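PDB 6B9V: beta-lactamase-like protein from Koribacter versatilis, which is a metal-dependent hydrolase of the metallo-beta-lactamase fold, a diphosphatase of the PhnP family that cleaves reactive FAD photoproducts. Local coordinates for residues 193-203 with 225-236. Residues are numbered along the deposited sequence; the frame is centred on the assembly and turned at random.
Sequences LDILFLDALRH and KHTYFTHISHDL. With ZN (zinc ion), chain F; MN (manganese (II) ion), chain C.
The carbonyl oxygen of Leu201 is gripped twice by Ser233, whose OG donates to Leu201 O over 2.7 Å, tilted from the carbonyl plane, while its backbone N arrives in that plane on a lone pair, 3.1 Å from Leu201 O. This double hold lies just past the C-terminal ends of two parallel strands, 195-199 and 226-230, which helix 212-222 links into a beta-alpha-beta unit of the metallo-beta-lactamase fold. Ser233 OG also accepts from Asp235 N, closing an ST turn; placing OG between backbone N and carbonyl carbon (chi1 78°) serves both. The backbone ladder runs from Lys225 N to Leu193 O as far as Ala200 N to Thr230 O, donors alternating between strands from His226 N onward. On the face packed against strand 257-263, Tyr228 CB sits over the centre of the Phe197 ring, 3.8 Å from its centroid, the Tyr228 ring itself being displaced and its plane turned by 27°. Toward helix 212-222, Ala200 CB approaches Phe229 CG to 3.6 Å. Where the strands end, the chain delivers metal ligands: His231 NE2 binds one of the two manganese ions at 2.2 Å, alongside Asp82, His83 and Asp178, and His234 ND1 completes a zinc site with Cys23, Cys25 and Cys28. Asp199 OD2 lies near His231 CB but is hydrogen-bonded to His209 ND1. Farther on, Asp235 OD2 accepts a nearly straight hydrogen bond from His203 N (2.9 Å, N-H...O 170°), and Leu236 CD2 lies over one face of the His203 imidazole, nearer its edge than its centre and 3.3 Å from its NE2.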
# COMPACT_ATOMS: atom_id res chain seq x y z
N LEU A 193 -17.52 23.58 16.45
CA LEU A 193 -16.71 23.34 15.25
C LEU A 193 -17.41 23.79 13.96
O LEU A 193 -18.64 23.77 13.88
CB LEU A 193 -16.37 21.85 15.13
CG LEU A 193 -15.50 21.29 16.25
CD1 LEU A 193 -15.55 19.76 16.25
CD2 LEU A 193 -14.07 21.82 16.12
N ASP A 194 -16.62 24.20 12.96
CA ASP A 194 -17.13 24.39 11.60
C ASP A 194 -17.18 23.05 10.87
O ASP A 194 -18.11 22.77 10.10
CB ASP A 194 -16.23 25.35 10.80
CG ASP A 194 -16.40 26.79 11.21
OD1 ASP A 194 -17.49 27.14 11.70
OD2 ASP A 194 -15.44 27.57 11.02
N ILE A 195 -16.17 22.22 11.14
CA ILE A 195 -15.98 20.94 10.46
C ILE A 195 -15.67 19.85 11.48
O ILE A 195 -14.75 19.99 12.30
CB ILE A 195 -14.83 20.99 9.44
CG1 ILE A 195 -15.16 21.97 8.31
CG2 ILE A 195 -14.57 19.61 8.85
CD1 ILE A 195 -14.03 22.11 7.34
N LEU A 196 -16.42 18.75 11.42
CA LEU A 196 -16.16 17.60 12.28
C LEU A 196 -16.16 16.28 11.49
O LEU A 196 -17.10 16.01 10.74
CB LEU A 196 -17.19 17.53 13.40
CG LEU A 196 -17.17 16.29 14.30
CD1 LEU A 196 -15.86 16.20 15.08
CD2 LEU A 196 -18.37 16.31 15.25
N PHE A 197 -15.11 15.48 11.65
CA PHE A 197 -15.12 14.13 11.08
C PHE A 197 -15.37 13.11 12.19
O PHE A 197 -14.75 13.19 13.24
CB PHE A 197 -13.81 13.81 10.36
CG PHE A 197 -13.75 14.35 8.94
CD1 PHE A 197 -13.64 15.71 8.72
CD2 PHE A 197 -13.78 13.49 7.85
CE1 PHE A 197 -13.60 16.22 7.42
CE2 PHE A 197 -13.74 13.99 6.54
CZ PHE A 197 -13.65 15.36 6.33
N LEU A 198 -16.28 12.18 11.94
CA LEU A 198 -16.53 11.05 12.84
C LEU A 198 -16.47 9.74 12.08
O LEU A 198 -16.85 9.66 10.92
CB LEU A 198 -17.92 11.15 13.51
CG LEU A 198 -18.20 12.40 14.35
CD1 LEU A 198 -19.67 12.36 14.83
CD2 LEU A 198 -17.25 12.47 15.53
N ASP A 199 -16.03 8.70 12.78
CA ASP A 199 -16.13 7.30 12.35
C ASP A 199 -17.60 6.92 12.08
O ASP A 199 -18.46 7.18 12.92
CB ASP A 199 -15.53 6.43 13.47
CG ASP A 199 -15.52 4.95 13.15
OD1 ASP A 199 -16.59 4.31 13.16
OD2 ASP A 199 -14.42 4.41 12.93
N ALA A 200 -17.89 6.33 10.92
CA ALA A 200 -19.17 5.61 10.76
C ALA A 200 -18.95 4.42 9.82
O ALA A 200 -18.86 4.58 8.59
CB ALA A 200 -20.29 6.54 10.23
N LEU A 201 -18.82 3.24 10.42
CA LEU A 201 -18.38 2.06 9.69
C LEU A 201 -19.49 1.43 8.86
O LEU A 201 -19.28 1.07 7.71
CB LEU A 201 -17.81 1.03 10.66
CG LEU A 201 -17.39 -0.32 10.07
CD1 LEU A 201 -16.10 -0.14 9.23
CD2 LEU A 201 -17.20 -1.37 11.17
N ARG A 202 -20.65 1.26 9.48
CA ARG A 202 -21.71 0.44 8.91
C ARG A 202 -22.99 0.64 9.73
O ARG A 202 -22.99 1.43 10.67
CB ARG A 202 -21.29 -1.03 8.91
CG ARG A 202 -21.24 -1.64 10.32
CD ARG A 202 -20.58 -3.01 10.33
NE ARG A 202 -20.73 -3.69 11.63
CZ ARG A 202 -20.27 -4.92 11.88
NH1 ARG A 202 -19.64 -5.61 10.94
NH2 ARG A 202 -20.46 -5.48 13.07
N HIS A 203 -24.06 -0.06 9.39
CA HIS A 203 -25.31 0.08 10.11
C HIS A 203 -25.33 -0.66 11.45
O HIS A 203 -25.86 -0.15 12.44
CB HIS A 203 -26.48 -0.40 9.24
CG HIS A 203 -26.79 0.50 8.08
ND1 HIS A 203 -27.51 1.67 8.22
CD2 HIS A 203 -26.51 0.39 6.76
CE1 HIS A 203 -27.65 2.25 7.04
NE2 HIS A 203 -27.06 1.49 6.14
N LYS A 225 -20.98 22.77 12.34
CA LYS A 225 -21.66 23.35 11.17
C LYS A 225 -21.86 22.28 10.10
O LYS A 225 -22.96 22.12 9.57
CB LYS A 225 -20.85 24.52 10.59
CG LYS A 225 -21.13 25.87 11.21
CD LYS A 225 -20.51 26.96 10.35
CE LYS A 225 -20.87 26.77 8.88
NZ LYS A 225 -20.23 27.77 7.99
N HIS A 226 -20.79 21.56 9.80
CA HIS A 226 -20.85 20.42 8.88
C HIS A 226 -20.14 19.22 9.49
O HIS A 226 -18.99 19.33 9.94
CB HIS A 226 -20.23 20.77 7.53
CG HIS A 226 -20.99 21.82 6.78
ND1 HIS A 226 -20.62 23.15 6.78
CD2 HIS A 226 -22.13 21.75 6.05
CE1 HIS A 226 -21.49 23.85 6.07
NE2 HIS A 226 -22.41 23.02 5.62
N THR A 227 -20.82 18.08 9.49
CA THR A 227 -20.23 16.86 10.01
C THR A 227 -20.06 15.87 8.85
O THR A 227 -20.96 15.69 8.03
CB THR A 227 -21.11 16.22 11.12
OG1 THR A 227 -21.32 17.16 12.19
CG2 THR A 227 -20.45 14.97 11.68
N TYR A 228 -18.89 15.24 8.78
CA TYR A 228 -18.60 14.25 7.75
C TYR A 228 -18.25 12.93 8.39
O TYR A 228 -17.53 12.89 9.39
CB TYR A 228 -17.43 14.72 6.87
CG TYR A 228 -17.76 15.97 6.12
CD1 TYR A 228 -17.51 17.22 6.67
CD2 TYR A 228 -18.39 15.91 4.89
CE1 TYR A 228 -17.84 18.37 6.00
CE2 TYR A 228 -18.73 17.06 4.21
CZ TYR A 228 -18.44 18.28 4.76
OH TYR A 228 -18.78 19.43 4.10
N PHE A 229 -18.74 11.84 7.81
CA PHE A 229 -18.40 10.52 8.33
C PHE A 229 -17.28 9.89 7.50
O PHE A 229 -17.21 10.08 6.27
CB PHE A 229 -19.61 9.59 8.34
CG PHE A 229 -20.71 10.01 9.30
CD1 PHE A 229 -20.44 10.82 10.40
CD2 PHE A 229 -22.01 9.59 9.09
CE1 PHE A 229 -21.46 11.19 11.29
CE2 PHE A 229 -23.04 9.96 9.97
CZ PHE A 229 -22.76 10.75 11.07
N THR A 230 -16.44 9.11 8.16
CA THR A 230 -15.32 8.47 7.44
C THR A 230 -15.12 7.05 7.99
O THR A 230 -15.89 6.61 8.85
CB THR A 230 -14.04 9.33 7.56
OG1 THR A 230 -13.01 8.80 6.71
CG2 THR A 230 -13.55 9.38 9.02
N HIS A 231 -14.11 6.35 7.49
CA HIS A 231 -13.83 4.94 7.82
C HIS A 231 -15.00 4.04 7.36
O HIS A 231 -15.32 3.03 7.98
CB HIS A 231 -13.57 4.75 9.32
CG HIS A 231 -12.60 3.65 9.62
ND1 HIS A 231 -12.90 2.32 9.42
CD2 HIS A 231 -11.33 3.69 10.08
CE1 HIS A 231 -11.86 1.58 9.76
NE2 HIS A 231 -10.88 2.39 10.15
N ILE A 232 -15.56 4.39 6.21
CA ILE A 232 -16.80 3.82 5.71
C ILE A 232 -16.58 2.47 5.01
O ILE A 232 -15.67 2.35 4.19
CB ILE A 232 -17.47 4.79 4.73
CG1 ILE A 232 -17.85 6.10 5.44
CG2 ILE A 232 -18.69 4.14 4.06
CD1 ILE A 232 -17.98 7.27 4.50
N SER A 233 -17.43 1.49 5.31
CA SER A 233 -17.35 0.15 4.71
C SER A 233 -18.33 -0.03 3.55
O SER A 233 -19.15 0.86 3.28
CB SER A 233 -17.63 -0.92 5.78
OG SER A 233 -19.03 -1.02 6.01
N HIS A 234 -18.28 -1.18 2.87
CA HIS A 234 -19.20 -1.41 1.76
C HIS A 234 -20.66 -1.57 2.20
O HIS A 234 -21.57 -1.71 1.37
CB HIS A 234 -18.73 -2.63 0.91
CG HIS A 234 -18.68 -3.94 1.64
ND1 HIS A 234 -18.70 -5.17 1.02
CD2 HIS A 234 -18.68 -4.21 2.97
CE1 HIS A 234 -18.67 -6.13 1.92
NE2 HIS A 234 -18.66 -5.57 3.12
N ASP A 235 -20.89 -1.52 3.50
CA ASP A 235 -22.25 -1.57 4.02
C ASP A 235 -23.04 -0.30 3.70
O ASP A 235 -24.27 -0.31 3.77
CB ASP A 235 -22.23 -1.78 5.54
CG ASP A 235 -23.53 -2.33 6.08
OD1 ASP A 235 -23.99 -3.37 5.55
OD2 ASP A 235 -24.11 -1.73 7.02
N LEU A 236 -22.34 0.79 3.39
CA LEU A 236 -22.99 2.09 3.21
C LEU A 236 -22.83 2.66 1.80
O LEU A 236 -21.76 3.17 1.45
CB LEU A 236 -22.43 3.10 4.23
CG LEU A 236 -22.50 2.72 5.72
CD1 LEU A 236 -21.77 3.74 6.60
CD2 LEU A 236 -23.93 2.62 6.14
ZN ZN F . -18.88 -5.57 -0.98
MN MN C . -8.93 2.01 11.02